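PDB 2DBY: GTP-binding protein from Thermus thermophilus, which binds guanine nucleotide, here GDP, and is probably a ribosome-binding ATPase of the YchF/OLA1 subfamily of OBG-type P-loop GTPases. Local coordinates for residues A190-L193 with P197-T200; V210-L215 with A243-E248; A52-F57 with E61-V66; V7-V12 with E129-E134; F287-E292 with G311-D316. All blocks are in the same frame, centred on the assembly; numbering follows the deposited sequence.

Contact 1: residues A190-L193 with P197-T200; sequences ARFL and PLLT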
# COMPACT_ATOMS: atom_id res chain seq x y z
N ALA A 190 -19.12 5.36 -4.05
CA ALA A 190 -17.79 5.85 -4.40
C ALA A 190 -17.70 7.37 -4.23
O ALA A 190 -16.69 7.88 -3.74
CB ALA A 190 -17.46 5.46 -5.83
N ARG A 191 -18.73 8.10 -4.65
CA ARG A 191 -18.70 9.56 -4.52
C ARG A 191 -18.71 9.97 -3.05
O ARG A 191 -18.02 10.89 -2.63
CB ARG A 191 -19.90 10.20 -5.22
CG ARG A 191 -19.85 10.10 -6.73
CD ARG A 191 -21.08 10.77 -7.34
NE ARG A 191 -21.19 12.16 -6.93
CZ ARG A 191 -22.28 12.91 -7.11
NH1 ARG A 191 -23.34 12.39 -7.70
NH2 ARG A 191 -22.30 14.18 -6.72
N PHE A 192 -19.50 9.26 -2.26
CA PHE A 192 -19.56 9.58 -0.85
C PHE A 192 -18.20 9.35 -0.16
O PHE A 192 -17.72 10.21 0.60
CB PHE A 192 -20.63 8.73 -0.15
CG PHE A 192 -20.65 8.93 1.34
CD1 PHE A 192 -21.28 10.05 1.89
CD2 PHE A 192 -19.94 8.07 2.18
CE1 PHE A 192 -21.21 10.31 3.25
CE2 PHE A 192 -19.87 8.32 3.54
CZ PHE A 192 -20.50 9.45 4.08
N LEU A 193 -17.58 8.20 -0.42
CA LEU A 193 -16.32 7.89 0.26
C LEU A 193 -15.15 8.76 -0.18
O LEU A 193 -14.19 8.93 0.57
CB LEU A 193 -15.99 6.40 0.10
CG LEU A 193 -16.90 5.42 0.86
CD1 LEU A 193 -16.54 3.98 0.53
CD2 LEU A 193 -16.74 5.68 2.37
N PRO A 197 -13.87 10.06 3.64
CA PRO A 197 -13.05 8.85 3.76
C PRO A 197 -13.18 8.16 5.11
O PRO A 197 -12.35 8.35 5.99
CB PRO A 197 -11.61 9.36 3.51
CG PRO A 197 -11.79 10.70 2.84
CD PRO A 197 -13.02 11.27 3.53
N LEU A 198 -14.22 7.34 5.25
CA LEU A 198 -14.48 6.63 6.50
C LEU A 198 -13.28 5.76 6.89
O LEU A 198 -12.61 5.18 6.03
CB LEU A 198 -15.71 5.73 6.37
CG LEU A 198 -17.02 6.50 6.15
CD1 LEU A 198 -18.18 5.48 6.06
CD2 LEU A 198 -17.24 7.50 7.29
N LEU A 199 -13.02 5.68 8.19
CA LEU A 199 -11.89 4.89 8.66
C LEU A 199 -11.99 3.41 8.28
O LEU A 199 -10.98 2.78 7.92
CB LEU A 199 -11.76 5.03 10.18
CG LEU A 199 -11.64 6.48 10.65
CD1 LEU A 199 -11.36 6.44 12.15
CD2 LEU A 199 -10.50 7.26 9.92
N THR A 200 -13.20 2.86 8.35
CA THR A 200 -13.40 1.45 8.03
C THR A 200 -13.51 1.19 6.53
O THR A 200 -13.71 0.04 6.12
CB THR A 200 -14.65 0.84 8.74
OG1 THR A 200 -15.82 1.54 8.33
CG2 THR A 200 -14.49 0.94 10.26
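The ring of Phe-192 meets Leu-198 at its edge: CD1 of Leu-198 lies close to the ring plane, 4.2 Å from CE2 of Phe-192, and the two side chains cross at about a right angle. Placing CG anti to the backbone N (chi1 175°) brings the CE2 edge of the ring up to Leu-198. Leu-193 comes in beside the ring, its CD2 standing 3.9 Å from CG of Leu-198 and almost as near to CD1. The puckered ring of Pro-197 packs against backbone instead, with CG 3.7 Å from the carbonyl O of Leu-193. Having no N-H to offer that oxygen, Pro-197 gives it a bent CA-H...O contact of 3.4 Å from CA. This small apolar cluster closes the turn that leaves helix 187-195 for strand 204-209. Phe-192 reaches onward to Leu-143 of helix 124-156 and to Ala-167 and Leu-170 of helix 161-175, while Leu-198 rests on Asp-139, so the turn is seated against the long helical pair.

Contact 2: residues V210-L215 with A243-E248; sequences VAEEDL and ARLEAE. With GDP (guanosine-5'-diphosphate), chain B.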
# COMPACT_ATOMS: atom_id res chain seq x y z
N VAL A 210 3.94 -14.94 13.37
CA VAL A 210 4.10 -16.32 13.78
C VAL A 210 5.56 -16.66 14.10
O VAL A 210 6.46 -15.87 13.84
CB VAL A 210 3.67 -17.30 12.64
CG1 VAL A 210 2.19 -17.11 12.33
CG2 VAL A 210 4.49 -17.06 11.35
N ALA A 211 5.75 -17.84 14.69
CA ALA A 211 7.09 -18.33 14.96
C ALA A 211 7.63 -18.70 13.56
O ALA A 211 6.85 -19.12 12.70
CB ALA A 211 7.03 -19.56 15.85
N GLU A 212 8.94 -18.60 13.34
CA GLU A 212 9.50 -18.88 12.02
C GLU A 212 9.15 -20.24 11.40
O GLU A 212 9.06 -20.34 10.17
CB GLU A 212 11.03 -18.71 12.05
CG GLU A 212 11.70 -19.44 13.18
CD GLU A 212 13.11 -18.90 13.45
OE1 GLU A 212 13.31 -17.67 13.39
OE2 GLU A 212 14.00 -19.72 13.73
N GLU A 213 8.96 -21.26 12.24
CA GLU A 213 8.61 -22.60 11.73
C GLU A 213 7.27 -22.63 11.00
O GLU A 213 7.01 -23.54 10.22
CB GLU A 213 8.56 -23.62 12.87
CG GLU A 213 7.64 -23.23 13.99
CD GLU A 213 8.40 -22.59 15.15
OE1 GLU A 213 9.40 -21.84 14.91
OE2 GLU A 213 7.98 -22.83 16.30
N ASP A 214 6.41 -21.65 11.28
CA ASP A 214 5.11 -21.58 10.64
C ASP A 214 5.11 -20.86 9.29
O ASP A 214 4.06 -20.72 8.67
CB ASP A 214 4.10 -20.91 11.58
CG ASP A 214 3.47 -21.88 12.57
OD1 ASP A 214 3.54 -23.10 12.30
OD2 ASP A 214 2.91 -21.44 13.60
N LEU A 215 6.27 -20.38 8.84
CA LEU A 215 6.36 -19.70 7.56
C LEU A 215 6.40 -20.77 6.48
O LEU A 215 6.90 -21.88 6.70
CB LEU A 215 7.62 -18.82 7.49
CG LEU A 215 7.67 -17.65 8.50
CD1 LEU A 215 9.04 -16.97 8.46
CD2 LEU A 215 6.54 -16.64 8.16
N ALA A 243 8.06 -11.53 12.86
CA ALA A 243 8.71 -10.25 13.14
C ALA A 243 10.13 -10.47 13.64
O ALA A 243 11.05 -9.75 13.27
CB ALA A 243 7.91 -9.47 14.21
N ARG A 244 10.30 -11.45 14.51
CA ARG A 244 11.64 -11.70 15.02
C ARG A 244 12.60 -12.07 13.89
O ARG A 244 13.74 -11.57 13.83
CB ARG A 244 11.63 -12.81 16.07
CG ARG A 244 13.00 -13.10 16.63
CD ARG A 244 12.94 -14.00 17.84
NE ARG A 244 14.28 -14.44 18.22
CZ ARG A 244 14.53 -15.26 19.24
NH1 ARG A 244 13.52 -15.72 19.98
NH2 ARG A 244 15.78 -15.62 19.51
N LEU A 245 12.17 -12.95 13.01
CA LEU A 245 13.02 -13.35 11.89
C LEU A 245 13.34 -12.15 11.01
O LEU A 245 14.47 -11.97 10.56
CB LEU A 245 12.34 -14.42 11.04
CG LEU A 245 13.15 -14.88 9.82
CD1 LEU A 245 14.44 -15.54 10.28
CD2 LEU A 245 12.31 -15.88 9.01
N GLU A 246 12.34 -11.30 10.75
CA GLU A 246 12.61 -10.15 9.91
C GLU A 246 13.64 -9.22 10.53
O GLU A 246 14.49 -8.66 9.83
CB GLU A 246 11.31 -9.36 9.63
CG GLU A 246 10.31 -10.16 8.80
CD GLU A 246 10.91 -10.67 7.50
OE1 GLU A 246 10.81 -11.88 7.23
OE2 GLU A 246 11.48 -9.85 6.75
N ALA A 247 13.56 -9.03 11.84
CA ALA A 247 14.53 -8.15 12.49
C ALA A 247 15.93 -8.74 12.37
O ALA A 247 16.91 -8.00 12.14
CB ALA A 247 14.17 -7.98 13.95
N GLU A 248 16.04 -10.06 12.51
CA GLU A 248 17.36 -10.72 12.40
C GLU A 248 17.91 -10.61 10.97
O GLU A 248 19.06 -10.26 10.77
CB GLU A 248 17.24 -12.19 12.81
CG GLU A 248 16.89 -12.34 14.29
CD GLU A 248 16.45 -13.74 14.67
OE1 GLU A 248 16.22 -14.56 13.76
OE2 GLU A 248 16.32 -14.01 15.89
PB GDP B . 4.75 -4.90 20.87
O1B GDP B . 4.26 -4.73 22.30
O2B GDP B . 3.52 -5.20 19.85
O3B GDP B . 5.86 -3.98 20.38
O3A GDP B . 5.49 -6.36 20.93
PA GDP B . 7.07 -6.72 20.93
O1A GDP B . 7.69 -6.22 19.70
O2A GDP B . 7.79 -6.06 22.21
O5' GDP B . 7.22 -8.32 20.99
C5' GDP B . 6.67 -8.81 22.21
C4' GDP B . 7.39 -10.13 22.59
O4' GDP B . 7.22 -11.18 21.56
C3' GDP B . 8.90 -10.01 22.74
O3' GDP B . 9.70 -10.50 23.81
C2' GDP B . 9.40 -10.30 21.30
O2' GDP B . 10.75 -10.83 21.44
C1' GDP B . 8.55 -11.52 20.97
N9 GDP B . 8.37 -11.73 19.51
C8 GDP B . 7.97 -10.78 18.58
N7 GDP B . 7.90 -11.31 17.39
C5 GDP B . 8.25 -12.62 17.47
C6 GDP B . 8.35 -13.70 16.52
O6 GDP B . 8.10 -13.50 15.35
N1 GDP B . 8.75 -14.95 16.95
C2 GDP B . 9.04 -15.16 18.29
N2 GDP B . 9.43 -16.41 18.70
N3 GDP B . 8.94 -14.17 19.19
C4 GDP B . 8.56 -12.91 18.83
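Leu-215 and Leu-245 make the closest touch between the loop and the helix, CD1 of Leu-215 lying 3.5 Å from CD2 of Leu-245, tighter than usual for two methyl carbons. The other methyl of Leu-245, CD1, lies 3.9 Å from OE1 of Glu-212, the extended Glu-212 chain running roughly perpendicular to the Leu-245 side chain. CB of Arg-244 rests 3.4 Å from C6 of the GDP base, and its backbone N gives O6 of GDP a nearly straight 3.1 Å bond (169°). Further out, Arg-244 NE donates to OE2 of Glu-248 at 3.1 Å, a salt bridge on the syn side of the carboxylate but 34° out of its plane. The helix start is positioned by Asn-209, whose OD1 accepts from Ala-243 N, and by Ser-242, whose OG accepts from Leu-245 N. Reading the guanine O6 through a main-chain N-H suits a base with a carbonyl at that position. OE1 of Glu-212 and OE1 of Glu-248 approach to 4.3 Å, a like-charge pair that the nearby Arg-244 may partly offset.

Contact 3: residues A52-F57 with E61-V66; sequences ALQRTF and ERVPPV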
# COMPACT_ATOMS: atom_id res chain seq x y z
N ALA A 52 16.61 -6.82 -15.30
CA ALA A 52 16.38 -7.29 -16.67
C ALA A 52 16.60 -6.09 -17.61
O ALA A 52 17.26 -6.23 -18.64
CB ALA A 52 14.95 -7.84 -16.81
N LEU A 53 16.05 -4.93 -17.26
CA LEU A 53 16.23 -3.72 -18.07
C LEU A 53 17.67 -3.27 -18.04
O LEU A 53 18.22 -2.79 -19.05
CB LEU A 53 15.33 -2.61 -17.54
CG LEU A 53 13.88 -2.86 -17.94
CD1 LEU A 53 12.94 -2.00 -17.09
CD2 LEU A 53 13.72 -2.60 -19.43
N GLN A 54 18.30 -3.43 -16.88
CA GLN A 54 19.69 -3.05 -16.72
C GLN A 54 20.57 -3.84 -17.69
O GLN A 54 21.46 -3.26 -18.29
CB GLN A 54 20.15 -3.29 -15.29
CG GLN A 54 21.65 -3.12 -15.07
CD GLN A 54 22.08 -3.48 -13.66
OE1 GLN A 54 22.00 -4.63 -13.25
NE2 GLN A 54 22.53 -2.49 -12.90
N ARG A 55 20.33 -5.14 -17.85
CA ARG A 55 21.17 -5.91 -18.78
C ARG A 55 20.91 -5.44 -20.21
O ARG A 55 21.84 -5.36 -21.02
CB ARG A 55 20.89 -7.43 -18.68
CG ARG A 55 21.63 -8.21 -19.77
CD ARG A 55 21.06 -9.60 -20.03
NE ARG A 55 19.71 -9.60 -20.60
CZ ARG A 55 19.41 -9.33 -21.87
NH1 ARG A 55 20.36 -9.01 -22.75
NH2 ARG A 55 18.14 -9.40 -22.26
N THR A 56 19.66 -5.13 -20.51
CA THR A 56 19.31 -4.66 -21.85
C THR A 56 20.06 -3.39 -22.24
O THR A 56 20.46 -3.23 -23.39
CB THR A 56 17.79 -4.40 -21.95
OG1 THR A 56 17.09 -5.64 -21.81
CG2 THR A 56 17.44 -3.76 -23.30
N PHE A 57 20.28 -2.49 -21.28
CA PHE A 57 20.94 -1.23 -21.59
C PHE A 57 22.42 -1.15 -21.23
O PHE A 57 23.05 -0.10 -21.35
CB PHE A 57 20.14 -0.08 -20.96
CG PHE A 57 18.79 0.12 -21.61
CD1 PHE A 57 17.62 -0.39 -21.04
CD2 PHE A 57 18.69 0.80 -22.82
CE1 PHE A 57 16.38 -0.24 -21.67
CE2 PHE A 57 17.46 0.95 -23.46
CZ PHE A 57 16.30 0.43 -22.89
N GLU A 61 31.58 -1.99 -20.89
CA GLU A 61 31.83 -2.28 -19.49
C GLU A 61 30.94 -1.41 -18.61
O GLU A 61 31.02 -1.46 -17.38
CB GLU A 61 33.29 -2.00 -19.14
CG GLU A 61 34.29 -2.62 -20.10
CD GLU A 61 35.69 -2.65 -19.53
OE1 GLU A 61 35.93 -3.46 -18.61
OE2 GLU A 61 36.53 -1.86 -19.99
N ARG A 62 30.09 -0.62 -19.26
CA ARG A 62 29.18 0.26 -18.55
C ARG A 62 27.85 -0.45 -18.29
O ARG A 62 27.33 -1.18 -19.15
CB ARG A 62 28.93 1.53 -19.37
CG ARG A 62 30.19 2.30 -19.73
CD ARG A 62 29.87 3.62 -20.42
NE ARG A 62 31.09 4.30 -20.88
CZ ARG A 62 31.12 5.46 -21.52
NH1 ARG A 62 29.99 6.11 -21.79
NH2 ARG A 62 32.28 5.98 -21.90
N VAL A 63 27.33 -0.25 -17.09
CA VAL A 63 26.05 -0.84 -16.69
C VAL A 63 25.30 0.26 -15.95
O VAL A 63 25.84 0.88 -15.03
CB VAL A 63 26.28 -2.09 -15.79
CG1 VAL A 63 27.45 -1.86 -14.86
CG2 VAL A 63 25.03 -2.41 -14.99
N PRO A 64 24.07 0.57 -16.37
CA PRO A 64 23.34 1.63 -15.68
C PRO A 64 22.90 1.21 -14.29
O PRO A 64 22.51 0.06 -14.05
CB PRO A 64 22.17 1.91 -16.60
CG PRO A 64 21.91 0.56 -17.22
CD PRO A 64 23.30 0.06 -17.53
N PRO A 65 22.98 2.14 -13.33
CA PRO A 65 22.57 1.85 -11.97
C PRO A 65 21.04 1.67 -11.97
O PRO A 65 20.35 2.20 -12.85
CB PRO A 65 22.97 3.11 -11.20
CG PRO A 65 24.04 3.73 -12.04
CD PRO A 65 23.55 3.50 -13.44
N VAL A 66 20.53 0.92 -11.00
CA VAL A 66 19.09 0.73 -10.90
C VAL A 66 18.61 1.46 -9.63
O VAL A 66 19.32 1.50 -8.62
CB VAL A 66 18.69 -0.78 -10.80
CG1 VAL A 66 19.12 -1.51 -12.04
CG2 VAL A 66 19.31 -1.42 -9.57
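Gln-54 and Pro-64 join the last turns of helix 48-57 to the extended loop that leads into strand 66-75, in a partly buried contact of one polar bond set among apolar groups. NE2 of Gln-54 donates to the carbonyl O of Pro-64 at 2.8 Å, almost straight at 173°. The oxygen lies in the plane of the Gln-54 amide, while the donor is tilted 20° from the carbonyl plane. CG anti to the backbone N (chi1 171°) and an extended chain beyond it carry the amide out from the helix to this carbonyl. Two valines flank the Gln-54 side chain: CG2 of Val-63 lies 3.4 Å from CD of Gln-54, and CG1 of Val-66 lies 3.7 Å from NE2 of Gln-54. At Phe-57, the Pro-64 ring lies alongside, its CG 4.2 Å from CB of Phe-57 and its CD 3.8 Å from the carbonyl O of Phe-57. The Phe-57 ring itself turns to Trp-338 and Leu-332, and the backbone of Pro-65 is hydrogen-bonded to that of Val-295. The whole is a helix-to-strand connection in the OBG-type G domain, in which a glutamine side chain takes up a main-chain carbonyl of the returning loop with its Pro-64/Pro-65 pair.

Contact 4: residues V7-V12 with E129-E134; sequences VGLPNV and EVVETE. With GDP (guanosine-5'-diphosphate), chain B.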
# COMPACT_ATOMS: atom_id res chain seq x y z
N VAL A 7 -0.74 -1.03 12.94
CA VAL A 7 -1.31 -0.92 14.27
C VAL A 7 -1.18 -2.22 15.03
O VAL A 7 -0.99 -3.28 14.43
CB VAL A 7 -2.81 -0.51 14.23
CG1 VAL A 7 -2.98 0.72 13.37
CG2 VAL A 7 -3.64 -1.62 13.70
N GLY A 8 -1.25 -2.13 16.35
CA GLY A 8 -1.16 -3.36 17.13
C GLY A 8 -1.47 -3.10 18.59
O GLY A 8 -1.12 -2.03 19.11
N LEU A 9 -2.14 -4.03 19.25
CA LEU A 9 -2.40 -3.84 20.66
C LEU A 9 -1.09 -4.28 21.33
O LEU A 9 -0.14 -4.68 20.66
CB LEU A 9 -3.60 -4.70 21.10
CG LEU A 9 -4.93 -4.33 20.41
CD1 LEU A 9 -6.09 -5.03 21.11
CD2 LEU A 9 -5.12 -2.83 20.40
N PRO A 10 -1.00 -4.18 22.66
CA PRO A 10 0.24 -4.58 23.34
C PRO A 10 0.79 -5.99 23.16
O PRO A 10 0.05 -6.99 23.10
CB PRO A 10 -0.05 -4.29 24.81
CG PRO A 10 -0.91 -3.05 24.71
CD PRO A 10 -1.86 -3.41 23.57
N ASN A 11 2.11 -6.06 23.08
CA ASN A 11 2.83 -7.32 22.97
C ASN A 11 2.41 -8.29 21.86
O ASN A 11 2.09 -9.44 22.12
CB ASN A 11 2.78 -8.02 24.33
CG ASN A 11 3.22 -7.10 25.47
OD1 ASN A 11 2.42 -6.70 26.32
ND2 ASN A 11 4.50 -6.73 25.46
N VAL A 12 2.42 -7.81 20.61
CA VAL A 12 2.08 -8.67 19.48
C VAL A 12 3.27 -8.77 18.52
O VAL A 12 3.19 -9.45 17.49
CB VAL A 12 0.83 -8.16 18.73
CG1 VAL A 12 -0.34 -8.04 19.73
CG2 VAL A 12 1.09 -6.78 18.11
N GLU A 129 -11.03 -7.16 16.63
CA GLU A 129 -12.32 -6.56 16.97
C GLU A 129 -12.19 -5.30 17.83
O GLU A 129 -13.00 -4.38 17.70
CB GLU A 129 -13.21 -7.59 17.69
CG GLU A 129 -14.58 -7.03 18.04
CD GLU A 129 -15.48 -8.02 18.77
OE1 GLU A 129 -16.64 -7.65 19.07
OE2 GLU A 129 -15.02 -9.15 19.04
N VAL A 130 -11.19 -5.25 18.71
CA VAL A 130 -10.98 -4.08 19.56
C VAL A 130 -10.70 -2.86 18.69
O VAL A 130 -11.32 -1.81 18.86
CB VAL A 130 -9.82 -4.27 20.57
CG1 VAL A 130 -9.43 -2.92 21.19
CG2 VAL A 130 -10.25 -5.24 21.68
N VAL A 131 -9.76 -2.99 17.76
CA VAL A 131 -9.45 -1.86 16.91
C VAL A 131 -10.62 -1.52 16.01
O VAL A 131 -10.99 -0.35 15.89
CB VAL A 131 -8.20 -2.15 16.03
CG1 VAL A 131 -8.03 -1.06 14.95
CG2 VAL A 131 -6.97 -2.21 16.93
N GLU A 132 -11.20 -2.54 15.40
CA GLU A 132 -12.31 -2.34 14.46
C GLU A 132 -13.47 -1.66 15.17
O GLU A 132 -14.11 -0.78 14.60
CB GLU A 132 -12.71 -3.69 13.87
CG GLU A 132 -13.91 -3.69 12.93
CD GLU A 132 -13.74 -2.85 11.68
OE1 GLU A 132 -12.60 -2.68 11.19
OE2 GLU A 132 -14.78 -2.40 11.15
N THR A 133 -13.75 -2.06 16.40
CA THR A 133 -14.85 -1.43 17.15
C THR A 133 -14.62 0.08 17.31
O THR A 133 -15.54 0.88 17.09
CB THR A 133 -15.02 -2.15 18.49
OG1 THR A 133 -15.65 -3.41 18.22
CG2 THR A 133 -15.89 -1.33 19.47
N GLU A 134 -13.40 0.50 17.66
CA GLU A 134 -13.13 1.93 17.79
C GLU A 134 -13.28 2.66 16.44
O GLU A 134 -13.78 3.80 16.36
CB GLU A 134 -11.72 2.18 18.34
CG GLU A 134 -11.49 1.66 19.79
CD GLU A 134 -12.59 2.09 20.77
OE1 GLU A 134 -13.41 1.23 21.15
OE2 GLU A 134 -12.62 3.29 21.16
PB GDP B . 4.75 -4.90 20.87
O1B GDP B . 4.26 -4.73 22.30
O2B GDP B . 3.52 -5.20 19.85
O3B GDP B . 5.86 -3.98 20.38
O3A GDP B . 5.49 -6.36 20.93
PA GDP B . 7.07 -6.72 20.93
O1A GDP B . 7.69 -6.22 19.70
O2A GDP B . 7.79 -6.06 22.21
O5' GDP B . 7.22 -8.32 20.99
C5' GDP B . 6.67 -8.81 22.21
C4' GDP B . 7.39 -10.13 22.59
O4' GDP B . 7.22 -11.18 21.56
C3' GDP B . 8.90 -10.01 22.74
O3' GDP B . 9.70 -10.50 23.81
C2' GDP B . 9.40 -10.30 21.30
O2' GDP B . 10.75 -10.83 21.44
C1' GDP B . 8.55 -11.52 20.97
N9 GDP B . 8.37 -11.73 19.51
C8 GDP B . 7.97 -10.78 18.58
N7 GDP B . 7.90 -11.31 17.39
C5 GDP B . 8.25 -12.62 17.47
C6 GDP B . 8.35 -13.70 16.52
O6 GDP B . 8.10 -13.50 15.35
N1 GDP B . 8.75 -14.95 16.95
C2 GDP B . 9.04 -15.16 18.29
N2 GDP B . 9.43 -16.41 18.70
N3 GDP B . 8.94 -14.17 19.19
C4 GDP B . 8.56 -12.91 18.83
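Two successive main-chain N-H groups grip the beta-phosphate of GDP: Val-12 N reaches O2B at 2.9 Å, fairly straight at 164°, and Asn-11 N reaches O1B over a shorter 2.6 Å but along a bent line (131°). Further bonds to GDP come from the amides of Gly-13 and Lys-14, next along the same loop. CG2 of Val-12 also lies 3.4 Å from O2B. This is the P-loop (Walker A) arrangement, strand 3-7 running through the phosphate-binding turn into helix 14-25. On the side of the loop turned to helix 124-156, Leu-9 spreads its two methyls over neighbouring valines. With CG anti to the carbonyl carbon (chi1 -63°), its CD1 sits 3.8 Å from CB of Val-130, while CD2 is 4.0 Å from CG2 of Val-131; the Leu-9 and Val-131 side chains run antiparallel past one another. Leu-9 touches Val-80 and Asp-127 as well, and Val-131 continues the packing to Phe-93 and to His-105 of strand 102-108.

Contact 5: residues F287-E292 with G311-D316; sequences FFTAGE and GEIHSD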
# COMPACT_ATOMS: atom_id res chain seq x y z
N PHE A 287 5.88 1.92 -12.92
CA PHE A 287 6.25 2.15 -14.33
C PHE A 287 7.75 2.45 -14.27
O PHE A 287 8.27 2.81 -13.20
CB PHE A 287 5.43 3.27 -15.02
CG PHE A 287 5.80 4.67 -14.63
CD1 PHE A 287 6.92 5.29 -15.19
CD2 PHE A 287 5.00 5.39 -13.74
CE1 PHE A 287 7.23 6.62 -14.87
CE2 PHE A 287 5.31 6.71 -13.42
CZ PHE A 287 6.43 7.33 -13.98
N PHE A 288 8.45 2.29 -15.40
CA PHE A 288 9.89 2.49 -15.41
C PHE A 288 10.39 3.53 -16.39
O PHE A 288 9.70 3.86 -17.35
CB PHE A 288 10.62 1.18 -15.84
CG PHE A 288 10.27 -0.03 -15.02
CD1 PHE A 288 9.27 -0.90 -15.42
CD2 PHE A 288 10.97 -0.30 -13.84
CE1 PHE A 288 8.95 -2.04 -14.65
CE2 PHE A 288 10.66 -1.43 -13.07
CZ PHE A 288 9.65 -2.30 -13.48
N THR A 289 11.57 4.07 -16.11
CA THR A 289 12.26 4.91 -17.08
C THR A 289 13.54 4.09 -17.26
O THR A 289 14.12 3.60 -16.28
CB THR A 289 12.52 6.36 -16.60
OG1 THR A 289 13.17 6.37 -15.33
CG2 THR A 289 11.22 7.10 -16.55
N ALA A 290 13.98 3.90 -18.49
CA ALA A 290 15.14 3.05 -18.71
C ALA A 290 15.99 3.51 -19.88
O ALA A 290 15.47 3.86 -20.94
CB ALA A 290 14.69 1.61 -18.94
N GLY A 291 17.30 3.47 -19.66
CA GLY A 291 18.25 3.88 -20.67
C GLY A 291 19.66 3.59 -20.19
O GLY A 291 19.86 3.08 -19.09
N GLU A 292 20.65 3.95 -21.00
CA GLU A 292 22.04 3.67 -20.63
C GLU A 292 22.49 4.33 -19.34
O GLU A 292 23.38 3.83 -18.66
CB GLU A 292 22.98 4.10 -21.76
CG GLU A 292 24.18 3.18 -21.90
CD GLU A 292 25.25 3.73 -22.83
OE1 GLU A 292 24.89 4.28 -23.90
OE2 GLU A 292 26.45 3.60 -22.49
N GLY A 311 4.59 13.75 -14.61
CA GLY A 311 4.82 14.71 -13.54
C GLY A 311 5.63 14.13 -12.41
O GLY A 311 6.35 14.85 -11.72
N GLU A 312 5.53 12.82 -12.19
CA GLU A 312 6.31 12.17 -11.14
C GLU A 312 7.81 12.24 -11.46
O GLU A 312 8.64 12.45 -10.58
CB GLU A 312 5.88 10.70 -10.99
CG GLU A 312 4.52 10.53 -10.34
CD GLU A 312 4.49 11.04 -8.91
OE1 GLU A 312 3.47 11.65 -8.52
OE2 GLU A 312 5.49 10.83 -8.18
N ILE A 313 8.15 12.07 -12.74
CA ILE A 313 9.55 12.12 -13.17
C ILE A 313 10.07 13.55 -13.09
O ILE A 313 11.11 13.82 -12.49
CB ILE A 313 9.70 11.64 -14.61
CG1 ILE A 313 9.07 10.26 -14.76
CG2 ILE A 313 11.18 11.58 -14.99
CD1 ILE A 313 8.96 9.82 -16.19
N HIS A 314 9.33 14.47 -13.72
CA HIS A 314 9.67 15.89 -13.71
C HIS A 314 8.37 16.70 -13.68
O HIS A 314 7.53 16.59 -14.58
CB HIS A 314 10.49 16.24 -14.96
CG HIS A 314 11.88 15.70 -14.94
ND1 HIS A 314 12.79 16.01 -13.94
CD2 HIS A 314 12.52 14.85 -15.78
CE1 HIS A 314 13.92 15.37 -14.17
NE2 HIS A 314 13.79 14.66 -15.28
N SER A 315 8.19 17.50 -12.62
CA SER A 315 6.98 18.30 -12.45
C SER A 315 6.50 18.94 -13.75
O SER A 315 5.34 18.80 -14.13
CB SER A 315 7.22 19.39 -11.39
OG SER A 315 7.53 18.80 -10.14
N ASP A 316 7.41 19.65 -14.41
CA ASP A 316 7.15 20.32 -15.69
C ASP A 316 6.38 19.45 -16.68
O ASP A 316 5.30 19.83 -17.16
CB ASP A 316 8.47 20.71 -16.35
CG ASP A 316 9.01 22.04 -15.85
OD1 ASP A 316 8.94 22.30 -14.63
OD2 ASP A 316 9.51 22.81 -16.70
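Ile-313 reaches from helix 306-313 to Phe-287 and Thr-289 on strand 284-290. Its CB points toward the strand, and CG1, anti to the carbonyl carbon (chi1 -54°), lies 4.0 Å from CZ of Phe-287. At the tip, CD1 comes 3.9 Å from CE1 of Phe-287, approaching the ring edge-on, and 3.6 Å from CG2 of Thr-289, which it meets tip to tip. The Ile-313 chain thus passes the CE1-CZ edge of the ring at a slant and ends against a methyl two residues further along the same strand. The two strand residues point to the same side, as alternate residues of a strand do; Phe-288 between them has its CB directed away, and its side chain touches Arg-49, Leu-50 and Leu-53 of helix 48-57. The polar branch of Thr-289 is engaged separately: OG1 is hydrogen-bonded to NE1 of Trp-298 on the paired strand 295-301, and the rings of Phe-287 and Trp-298 stack. What crosses from helix to strand is therefore wholly apolar. A helix packed across a beta-sheet face in this way is consistent with the ubiquitin-like fold of the C-terminal TGS domain of YchF proteins.

In the fold
Contacts 2 and 4 both touch GDP, one at the base and one at the beta-phosphate, their nearest atoms about 6 Å apart; contact 2 is a surface contact, whereas the other four are partly buried. Contact 4 shares helix 124-156 with the surroundings of contact 1, and the two meet where CG2 of Thr-200 packs 3.5 Å from OE2 of Glu-132. Contacts 3 and 5 adjoin at the other end of the molecule, one in the G domain and the other in the C-terminal domain, with CB of Pro-64 against the backbone of Gly-291 and Glu-292. Contact 3 alone has a hydrogen bond between its two segments; contacts 1 and 5, away from the nucleotide, rest mainly on apolar packing.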